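Local coordinates for protein tryptophan decarboxylase 1 (Oryza sativa subsp. japonica, PDB 6KHO) that catalyses the pyridoxal-phosphate-dependent decarboxylation of L-tryptophan to tryptamine and of 5-hydroxy-L-tryptophan to serotonin, working as a homodimer, at residues A[268-273]-A[279-284]; A[358-363]-A[378-383]; A[390-395]-A[399-404]. All blocks are in the same frame, centred on the assembly; numbering follows the deposited sequence.

Interaction 1: residues A[268-273]-A[279-284]. With PLP (pyridoxal-5'-phosphate), chain C.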
loop_
_atom_site.group_PDB
_atom_site.type_symbol
_atom_site.label_atom_id
_atom_site.label_comp_id
_atom_site.label_asym_id
_atom_site.label_seq_id
_atom_site.Cartn_x
_atom_site.Cartn_y
_atom_site.Cartn_z
ATOM N N ALA A 268 -20.558 7.347 6.871
ATOM C CA ALA A 268 -21.715 6.488 6.653
ATOM C C ALA A 268 -21.256 5.218 5.952
ATOM O O ALA A 268 -20.419 5.277 5.046
ATOM C CB ALA A 268 -22.775 7.188 5.804
ATOM N N THR A 269 -21.789 4.070 6.366
ATOM C CA THR A 269 -21.388 2.789 5.792
ATOM C C THR A 269 -22.554 2.150 5.052
ATOM O O THR A 269 -23.655 2.024 5.605
ATOM C CB THR A 269 -20.870 1.828 6.871
ATOM O OG1 THR A 269 -19.738 2.407 7.522
ATOM C CG2 THR A 269 -20.435 0.478 6.238
ATOM N N VAL A 270 -22.308 1.737 3.811
ATOM C CA VAL A 270 -23.246 0.927 3.042
ATOM C C VAL A 270 -22.685 -0.492 3.018
ATOM O O VAL A 270 -21.744 -0.793 2.269
ATOM C CB VAL A 270 -23.461 1.479 1.629
ATOM C CG1 VAL A 270 -24.390 0.557 0.837
ATOM C CG2 VAL A 270 -24.036 2.888 1.703
ATOM N N GLY A 271 -23.264 -1.376 3.835
ATOM C CA GLY A 271 -22.789 -2.746 3.930
ATOM C C GLY A 271 -21.796 -2.952 5.061
ATOM O O GLY A 271 -20.616 -3.234 4.826
ATOM N N THR A 272 -22.258 -2.837 6.301
ATOM C CA THR A 272 -21.341 -2.931 7.428
ATOM C C THR A 272 -20.743 -4.332 7.523
ATOM O O THR A 272 -21.313 -5.314 7.050
ATOM C CB THR A 272 -22.045 -2.613 8.751
ATOM O OG1 THR A 272 -23.082 -3.574 8.970
ATOM C CG2 THR A 272 -22.625 -1.191 8.757
ATOM N N THR A 273 -19.588 -4.413 8.186
ATOM C CA THR A 273 -18.839 -5.664 8.243
ATOM C C THR A 273 -19.578 -6.726 9.049
ATOM O O THR A 273 -19.598 -7.903 8.670
ATOM C CB THR A 273 -17.458 -5.408 8.845
ATOM O OG1 THR A 273 -16.744 -4.473 8.023
ATOM C CG2 THR A 273 -16.665 -6.699 8.918
ATOM N N ASP A 279 -26.451 2.379 6.107
ATOM C CA ASP A 279 -26.800 3.712 6.589
ATOM C C ASP A 279 -27.547 4.482 5.498
ATOM O O ASP A 279 -27.236 4.336 4.312
ATOM C CB ASP A 279 -25.533 4.477 7.011
ATOM C CG ASP A 279 -24.823 3.853 8.227
ATOM O OD1 ASP A 279 -25.435 3.010 8.925
ATOM O OD2 ASP A 279 -23.650 4.217 8.499
ATOM N N PRO A 280 -28.549 5.314 5.864
ATOM C CA PRO A 280 -29.284 6.075 4.841
ATOM C C PRO A 280 -28.485 7.281 4.368
ATOM O O PRO A 280 -28.424 8.305 5.063
ATOM C CB PRO A 280 -30.565 6.492 5.573
ATOM C CG PRO A 280 -30.129 6.625 7.006
ATOM C CD PRO A 280 -29.017 5.626 7.230
ATOM N N VAL A 281 -27.880 7.167 3.181
ATOM C CA VAL A 281 -26.813 8.085 2.782
ATOM C C VAL A 281 -27.339 9.511 2.648
ATOM O O VAL A 281 -26.739 10.459 3.169
ATOM C CB VAL A 281 -26.153 7.607 1.474
ATOM C CG1 VAL A 281 -25.201 8.660 0.950
ATOM C CG2 VAL A 281 -25.429 6.268 1.686
ATOM N N GLY A 282 -28.443 9.687 1.917
ATOM C CA GLY A 282 -28.980 11.025 1.727
ATOM C C GLY A 282 -29.366 11.694 3.034
ATOM O O GLY A 282 -29.038 12.861 3.273
ATOM N N ALA A 283 -30.056 10.960 3.906
ATOM C CA ALA A 283 -30.477 11.553 5.172
ATOM C C ALA A 283 -29.283 11.947 6.037
ATOM O O ALA A 283 -29.345 12.953 6.753
ATOM C CB ALA A 283 -31.389 10.585 5.928
ATOM N N VAL A 284 -28.187 11.184 5.971
ATOM C CA VAL A 284 -26.987 11.526 6.733
ATOM C C VAL A 284 -26.348 12.797 6.186
ATOM O O VAL A 284 -25.915 13.671 6.947
ATOM C CB VAL A 284 -25.992 10.347 6.717
ATOM C CG1 VAL A 284 -24.619 10.776 7.234
ATOM C CG2 VAL A 284 -26.529 9.206 7.554
HETATM N N1 PLP C . -14.863 -1.171 5.794
HETATM C C2 PLP C . -15.741 -2.152 5.380
HETATM C C2A PLP C . -17.219 -1.913 5.340
HETATM C C3 PLP C . -15.256 -3.392 4.997
HETATM O O3 PLP C . -16.130 -4.361 4.585
HETATM C C4 PLP C . -13.889 -3.645 5.012
HETATM C C4A PLP C . -13.337 -4.817 4.254
HETATM C C5 PLP C . -13.006 -2.659 5.429
HETATM C C6 PLP C . -13.500 -1.419 5.824
HETATM C C5A PLP C . -11.529 -2.995 5.444
HETATM O O4P PLP C . -10.695 -1.870 5.592
HETATM P P PLP C . -9.158 -1.895 5.063
HETATM O O1P PLP C . -8.450 -3.130 5.548
HETATM O O2P PLP C . -8.501 -0.637 5.575
HETATM O O3P PLP C . -9.096 -1.920 3.546
#
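T269 and D279 bind each other twice, where strand 262-269 leads into helix 281-289 of a beta-alpha-beta unit that goes on to strand 294-298 in the large PLP-binding domain (fold type I). The carboxylate oxygen D279 OD2 accepts the backbone N of T269 at 2.8 Å in a nearly straight bond (175°), although the donor comes from above the carboxylate plane, about 45° out of it. Backbone N of D279 in turn donates to T269 O at 2.9 Å. A chi1 of -66° puts CG of the aspartate beside its own backbone N and near T269, so that one residue offers both OD2 and its N-H to the threonine backbone; its other oxygen, OD1, is taken up by L244 N. The loop is thus tied to the end of strand 262-269 just before helix 281-289, whose N-cap position is P280. Apolar pairs surround these bonds. V270 CG2 meets V281 CG2 at 3.7 Å, the two valines crossing at about a right angle, with V297 of strand 294-298 touching both. A268 CB lies 4.3 Å from V284 CG1. Beyond the strand end the backbone runs to the cofactor: G271 O comes within 3.7 Å of the PLP methyl C2A, and T273 OG1 within 3.5 Å of PLP O3.

Interaction 2: residues A[358-363]-A[378-383]; sequences EYLKNH and VGVGRR. With PLP (pyridoxal-5'-phosphate), chain J; ACT (acetate ion), chain D.
Y359 and L360 both approach V380, but with different parts of their side chains. The tyrosine brings its hydroxyl, OH lying 4.3 Å from V380 CG1, while the leucine sends the methyl CD1 to within 4.2 Å of the same CG1, so one valine branch takes both. This branch stands anti to the backbone N (chi1 -174°), away from the phosphate side, where V380 CB passes 3.2 Å from O3P of PLP. Within the 3-10 turn, L360 CG sits 3.5 Å above one face of the Y359 ring, offset toward its rim. The turn is braced by the salt bridge of K361 NZ with E358 OE1 and by N362 ND2, which donates to L360 O in the carbonyl plane.

Across the dimer interface the ring of H214 of the second subunit, a serotonin-binding residue, meets the tyrosine ring with planes at about 90°, and its NE2 is hydrogen-bonded to Y359 OH. This hydroxyl also donates to acetate OXT, at the edge of the ring and in its plane; the separation is very short and its exact length doubtful. A phenylalanine here would lack the hydroxyl and would probably leave NE2 of H214 of the second subunit and acetate OXT without their shared partner. The 378-383 loop grips the phosphate through its main chain: G381 N donates to O3P at 2.7 Å, nearly straight (177°), and V380 N to O2P at a longer 3.3 Å. T175 N and S176 OG of the second subunit bind the same PLP. The site is therefore composite: one subunit lends the proton-donating tyrosine and phosphate-binding amides to the cofactor of the other, and an acetate, probably from the crystallisation liquor, lies close to both hydroxyl and PLP, consistent with a place where substrate could sit.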
loop_
_atom_site.group_PDB
_atom_site.type_symbol
_atom_site.label_atom_id
_atom_site.label_comp_id
_atom_site.label_asym_id
_atom_site.label_seq_id
_atom_site.Cartn_x
_atom_site.Cartn_y
_atom_site.Cartn_z
ATOM N N GLU A 358 12.008 19.292 -5.699
ATOM C CA GLU A 358 12.674 19.722 -6.925
ATOM C C GLU A 358 12.961 18.544 -7.853
ATOM O O GLU A 358 12.797 18.652 -9.077
ATOM C CB GLU A 358 13.970 20.452 -6.568
ATOM C CG GLU A 358 14.774 20.942 -7.757
ATOM C CD GLU A 358 14.087 22.089 -8.483
ATOM O OE1 GLU A 358 13.590 23.019 -7.803
ATOM O OE2 GLU A 358 14.022 22.042 -9.732
ATOM N N TYR A 359 13.371 17.407 -7.288
ATOM C CA TYR A 359 13.812 16.291 -8.127
ATOM C C TYR A 359 12.664 15.668 -8.931
ATOM O O TYR A 359 12.927 14.962 -9.915
ATOM C CB TYR A 359 14.534 15.239 -7.271
ATOM C CG TYR A 359 13.639 14.229 -6.577
ATOM C CD1 TYR A 359 12.894 14.577 -5.462
ATOM C CD2 TYR A 359 13.550 12.918 -7.037
ATOM C CE1 TYR A 359 12.065 13.658 -4.829
ATOM C CE2 TYR A 359 12.736 11.986 -6.406
ATOM C CZ TYR A 359 11.994 12.359 -5.309
ATOM O OH TYR A 359 11.181 11.431 -4.685
ATOM N N LEU A 360 11.411 15.957 -8.589
ATOM C CA LEU A 360 10.272 15.423 -9.333
ATOM C C LEU A 360 9.662 16.422 -10.306
ATOM O O LEU A 360 8.728 16.057 -11.035
ATOM C CB LEU A 360 9.184 14.949 -8.371
ATOM C CG LEU A 360 9.531 13.757 -7.475
ATOM C CD1 LEU A 360 8.341 13.390 -6.607
ATOM C CD2 LEU A 360 9.939 12.584 -8.314
ATOM N N LYS A 361 10.150 17.664 -10.336
ATOM C CA LYS A 361 9.530 18.688 -11.175
ATOM C C LYS A 361 9.632 18.326 -12.650
ATOM O O LYS A 361 10.624 17.750 -13.093
ATOM C CB LYS A 361 10.173 20.049 -10.913
ATOM C CG LYS A 361 9.742 20.637 -9.572
ATOM C CD LYS A 361 10.417 21.963 -9.281
ATOM C CE LYS A 361 9.936 22.541 -7.963
ATOM N NZ LYS A 361 10.768 23.714 -7.568
ATOM N N ASN A 362 8.584 18.657 -13.408
ATOM C CA ASN A 362 8.549 18.368 -14.835
ATOM C C ASN A 362 7.510 19.261 -15.500
ATOM O O ASN A 362 6.600 19.791 -14.850
ATOM C CB ASN A 362 8.234 16.890 -15.101
ATOM C CG ASN A 362 6.862 16.497 -14.596
ATOM O OD1 ASN A 362 5.878 16.542 -15.334
ATOM N ND2 ASN A 362 6.782 16.154 -13.313
ATOM N N HIS A 363 7.646 19.399 -16.821
ATOM C CA HIS A 363 6.801 20.334 -17.557
ATOM C C HIS A 363 5.322 19.964 -17.455
ATOM O O HIS A 363 4.478 20.841 -17.288
ATOM C CB HIS A 363 7.259 20.412 -19.018
ATOM C CG HIS A 363 8.669 20.905 -19.175
ATOM N ND1 HIS A 363 9.192 21.927 -18.405
ATOM C CD2 HIS A 363 9.671 20.508 -20.000
ATOM C CE1 HIS A 363 10.451 22.138 -18.753
ATOM N NE2 HIS A 363 10.766 21.290 -19.718
ATOM N N VAL A 378 -1.003 8.947 0.678
ATOM C CA VAL A 378 -0.027 9.209 1.740
ATOM C C VAL A 378 1.401 9.219 1.194
ATOM O O VAL A 378 2.178 10.147 1.459
ATOM C CB VAL A 378 -0.198 8.182 2.877
ATOM C CG1 VAL A 378 1.008 8.210 3.833
ATOM C CG2 VAL A 378 -1.510 8.463 3.621
ATOM N N GLY A 379 1.778 8.193 0.426
ATOM C CA GLY A 379 3.158 7.999 0.023
ATOM C C GLY A 379 3.518 8.680 -1.292
ATOM O O GLY A 379 2.739 9.433 -1.878
ATOM N N VAL A 380 4.736 8.397 -1.757
ATOM C CA VAL A 380 5.233 8.970 -3.007
ATOM C C VAL A 380 5.094 7.926 -4.112
ATOM O O VAL A 380 4.280 8.094 -5.027
ATOM C CB VAL A 380 6.686 9.466 -2.876
ATOM C CG1 VAL A 380 7.130 10.201 -4.154
ATOM C CG2 VAL A 380 6.819 10.397 -1.675
ATOM N N GLY A 381 5.864 6.834 -4.025
ATOM C CA GLY A 381 5.785 5.791 -5.033
ATOM C C GLY A 381 4.461 5.046 -5.004
ATOM O O GLY A 381 3.698 5.101 -4.036
ATOM N N ARG A 382 4.173 4.340 -6.100
ATOM C CA ARG A 382 2.942 3.565 -6.215
ATOM C C ARG A 382 3.058 2.606 -7.392
ATOM O O ARG A 382 3.679 2.937 -8.405
ATOM C CB ARG A 382 1.713 4.478 -6.397
ATOM C CG ARG A 382 1.806 5.456 -7.585
ATOM C CD ARG A 382 0.933 6.705 -7.379
ATOM N NE ARG A 382 -0.362 6.364 -6.801
ATOM C CZ ARG A 382 -1.386 5.891 -7.504
ATOM N NH1 ARG A 382 -1.263 5.723 -8.818
ATOM N NH2 ARG A 382 -2.528 5.597 -6.900
ATOM N N ARG A 383 2.451 1.424 -7.237
ATOM C CA ARG A 383 2.318 0.410 -8.272
ATOM C C ARG A 383 1.305 0.838 -9.331
ATOM O O ARG A 383 0.437 1.680 -9.102
ATOM C CB ARG A 383 1.829 -0.923 -7.683
ATOM C CG ARG A 383 2.864 -1.727 -6.934
ATOM C CD ARG A 383 2.237 -3.021 -6.378
ATOM N NE ARG A 383 1.580 -3.809 -7.421
ATOM C CZ ARG A 383 2.187 -4.710 -8.176
ATOM N NH1 ARG A 383 3.492 -4.965 -8.021
ATOM N NH2 ARG A 383 1.485 -5.368 -9.088
HETATM N N1 PLP J . 12.913 8.840 1.624
HETATM C C2 PLP J . 13.958 8.401 0.846
HETATM C C2A PLP J . 15.384 8.519 1.331
HETATM C C3 PLP J . 13.683 7.839 -0.391
HETATM O O3 PLP J . 14.728 7.398 -1.157
HETATM C C4 PLP J . 12.365 7.704 -0.842
HETATM C C4A PLP J . 12.023 6.517 -1.698
HETATM C C5 PLP J . 11.329 8.178 -0.055
HETATM C C6 PLP J . 11.608 8.738 1.186
HETATM C C5A PLP J . 9.896 8.069 -0.543
HETATM O O4P PLP J . 9.346 6.849 -0.134
HETATM P P PLP J . 7.918 6.276 -0.589
HETATM O O1P PLP J . 7.999 4.794 -0.326
HETATM O O2P PLP J . 6.881 6.956 0.278
HETATM O O3P PLP J . 7.600 6.529 -2.040
HETATM C C ACT D . 11.159 7.745 -5.145
HETATM O O ACT D . 10.326 6.907 -4.621
HETATM O OXT ACT D . 11.078 9.014 -5.211
HETATM C CH3 ACT D . 12.459 7.149 -5.812
#

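Interaction 3: residues A[390-395]-A[399-404]; sequences WMVMRT and AKLQEH
The carbonyl oxygen M391 O is gripped twice by T395, by its hydroxyl OG1 at 2.8 Å and by its backbone N at 3.0 Å. A chi1 of -52° holds OG1 beside the threonine's own backbone N, turned back along the helix to the carbonyl one turn earlier, and the hydroxyl is also hydrogen-bonded to T80 OG1 of the second subunit. Nearby, R394 forms a salt bridge with E83 of that subunit. The polar pair occupies one flank of 390-395, and the contact with 399-404 is made on another, entirely by apolar atoms. L401 is its centre. Its two methyls divide the work: CD2 lies 4.0 Å from V392 CG1, and CD1 lies 4.0 Å from M393 CG, the methionine and leucine crossing at about a right angle. The bent end of M393 leads away, so that its shaft rather than its sulfur touches L401. Both segments belong to helix 386-420, yet the CA atoms of M393 and L401 are only 7.8 Å apart, where eight residues of straight helix would span about 12 Å; the chain bends here and the leucine packs inside the bend. Neighbouring helices close over the same residues: M149 of helix 133-149 touches both M393 and L401, and A112 of helix 110-122 lies on V392.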
loop_
_atom_site.group_PDB
_atom_site.type_symbol
_atom_site.label_atom_id
_atom_site.label_comp_id
_atom_site.label_asym_id
_atom_site.label_seq_id
_atom_site.Cartn_x
_atom_site.Cartn_y
_atom_site.Cartn_z
ATOM N N TRP A 390 -8.543 -2.409 -14.993
ATOM C CA TRP A 390 -8.954 -2.276 -16.393
ATOM C C TRP A 390 -9.060 -3.643 -17.070
ATOM O O TRP A 390 -10.011 -3.906 -17.814
ATOM C CB TRP A 390 -7.969 -1.375 -17.140
ATOM C CG TRP A 390 -8.119 -1.422 -18.634
ATOM C CD1 TRP A 390 -9.091 -0.821 -19.382
ATOM C CD2 TRP A 390 -7.275 -2.128 -19.560
ATOM N NE1 TRP A 390 -8.909 -1.115 -20.717
ATOM C CE2 TRP A 390 -7.804 -1.917 -20.853
ATOM C CE3 TRP A 390 -6.137 -2.933 -19.417
ATOM C CZ2 TRP A 390 -7.217 -2.456 -22.003
ATOM C CZ3 TRP A 390 -5.542 -3.464 -20.568
ATOM C CH2 TRP A 390 -6.092 -3.223 -21.844
ATOM N N MET A 391 -8.110 -4.538 -16.804
ATOM C CA MET A 391 -8.142 -5.846 -17.459
ATOM C C MET A 391 -9.383 -6.644 -17.069
ATOM O O MET A 391 -9.934 -7.389 -17.889
ATOM C CB MET A 391 -6.886 -6.624 -17.114
ATOM C CG MET A 391 -5.691 -6.204 -17.941
ATOM S SD MET A 391 -4.470 -7.528 -17.974
ATOM C CE MET A 391 -3.306 -6.832 -19.145
ATOM N N VAL A 392 -9.821 -6.521 -15.818
ATOM C CA VAL A 392 -11.030 -7.215 -15.380
ATOM C C VAL A 392 -12.244 -6.693 -16.148
ATOM O O VAL A 392 -13.034 -7.473 -16.699
ATOM C CB VAL A 392 -11.211 -7.061 -13.856
ATOM C CG1 VAL A 392 -12.643 -7.398 -13.446
ATOM C CG2 VAL A 392 -10.211 -7.943 -13.121
ATOM N N MET A 393 -12.410 -5.369 -16.193
ATOM C CA MET A 393 -13.550 -4.790 -16.901
ATOM C C MET A 393 -13.452 -5.015 -18.407
ATOM O O MET A 393 -14.458 -5.329 -19.057
ATOM C CB MET A 393 -13.662 -3.291 -16.602
ATOM C CG MET A 393 -14.247 -2.959 -15.228
ATOM S SD MET A 393 -14.308 -1.182 -14.857
ATOM C CE MET A 393 -12.560 -0.749 -14.851
ATOM N N ARG A 394 -12.251 -4.859 -18.980
ATOM C CA ARG A 394 -12.089 -4.989 -20.429
ATOM C C ARG A 394 -12.318 -6.424 -20.895
ATOM O O ARG A 394 -12.885 -6.649 -21.970
ATOM C CB ARG A 394 -10.696 -4.512 -20.862
ATOM C CG ARG A 394 -10.408 -4.617 -22.385
ATOM C CD ARG A 394 -11.439 -3.779 -23.141
ATOM N NE ARG A 394 -11.182 -3.605 -24.573
ATOM C CZ ARG A 394 -11.984 -4.067 -25.522
ATOM N NH1 ARG A 394 -13.057 -4.763 -25.184
ATOM N NH2 ARG A 394 -11.707 -3.852 -26.803
ATOM N N THR A 395 -11.884 -7.413 -20.114
ATOM C CA THR A 395 -11.988 -8.795 -20.577
ATOM C C THR A 395 -13.387 -9.362 -20.333
ATOM O O THR A 395 -13.957 -10.012 -21.217
ATOM C CB THR A 395 -10.919 -9.665 -19.898
ATOM O OG1 THR A 395 -9.626 -9.064 -20.064
ATOM C CG2 THR A 395 -10.887 -11.082 -20.503
ATOM N N ALA A 399 -21.869 -6.935 -18.223
ATOM C CA ALA A 399 -22.914 -7.942 -18.060
ATOM C C ALA A 399 -22.437 -9.118 -17.214
ATOM O O ALA A 399 -23.168 -9.582 -16.330
ATOM C CB ALA A 399 -23.404 -8.411 -19.434
ATOM N N LYS A 400 -21.202 -9.596 -17.447
ATOM C CA LYS A 400 -20.654 -10.684 -16.641
ATOM C C LYS A 400 -20.379 -10.240 -15.207
ATOM O O LYS A 400 -20.583 -11.015 -14.263
ATOM C CB LYS A 400 -19.365 -11.216 -17.273
ATOM C CG LYS A 400 -19.536 -12.436 -18.170
ATOM C CD LYS A 400 -18.177 -13.070 -18.462
ATOM C CE LYS A 400 -18.260 -14.187 -19.494
ATOM N NZ LYS A 400 -18.705 -13.688 -20.826
ATOM N N LEU A 401 -19.867 -9.017 -15.024
ATOM C CA LEU A 401 -19.653 -8.517 -13.667
ATOM C C LEU A 401 -20.977 -8.428 -12.909
ATOM O O LEU A 401 -21.048 -8.770 -11.720
ATOM C CB LEU A 401 -18.944 -7.153 -13.699
ATOM C CG LEU A 401 -17.534 -7.080 -14.307
ATOM C CD1 LEU A 401 -16.936 -5.681 -14.237
ATOM C CD2 LEU A 401 -16.604 -8.045 -13.649
ATOM N N GLN A 402 -22.042 -7.987 -13.586
ATOM C CA GLN A 402 -23.357 -7.965 -12.950
ATOM C C GLN A 402 -23.837 -9.373 -12.607
ATOM O O GLN A 402 -24.381 -9.606 -11.519
ATOM C CB GLN A 402 -24.368 -7.263 -13.856
ATOM C CG GLN A 402 -24.131 -5.764 -14.013
ATOM C CD GLN A 402 -25.098 -5.140 -14.999
ATOM O OE1 GLN A 402 -25.368 -5.717 -16.054
ATOM N NE2 GLN A 402 -25.631 -3.965 -14.660
ATOM N N GLU A 403 -23.664 -10.328 -13.525
ATOM C CA GLU A 403 -24.134 -11.683 -13.235
ATOM C C GLU A 403 -23.314 -12.332 -12.126
ATOM O O GLU A 403 -23.835 -13.173 -11.388
ATOM C CB GLU A 403 -24.126 -12.534 -14.508
ATOM C CG GLU A 403 -24.778 -13.933 -14.391
ATOM C CD GLU A 403 -26.001 -13.998 -13.452
ATOM O OE1 GLU A 403 -26.944 -13.177 -13.591
ATOM O OE2 GLU A 403 -26.024 -14.891 -12.575
ATOM N N HIS A 404 -22.045 -11.936 -11.970
ATOM C CA HIS A 404 -21.240 -12.402 -10.842
ATOM C C HIS A 404 -21.818 -11.918 -9.508
ATOM O O HIS A 404 -21.943 -12.703 -8.560
ATOM C CB HIS A 404 -19.779 -11.955 -11.034
ATOM C CG HIS A 404 -19.061 -11.584 -9.766
ATOM N ND1 HIS A 404 -18.605 -12.523 -8.864
ATOM C CD2 HIS A 404 -18.685 -10.378 -9.273
ATOM C CE1 HIS A 404 -17.998 -11.912 -7.862
ATOM N NE2 HIS A 404 -18.035 -10.608 -8.084
#

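In the fold
The three contacts follow one another along the chain without interleaving, and all belong to the pyridoxal-dependent decarboxylase domain. Interaction 1 lies at the seven-stranded sheet, interaction 2 in the loops between helices 346-353 and 386-420, and interaction 3 on helix 386-420 itself, which starts just after the 378-383 loop. None touches another. The centres of interactions 1 and 2 are about 35 Å apart, those of interactions 1 and 3 about 26 Å, and those of interactions 2 and 3 about 32 Å. Interactions 1 and 2 nevertheless serve equivalent active sites, one from within its own subunit and the other from across the interface, so interaction 2 ties cofactor binding to the dimer. Interaction 3 also meets the second subunit, but away from the cofactor.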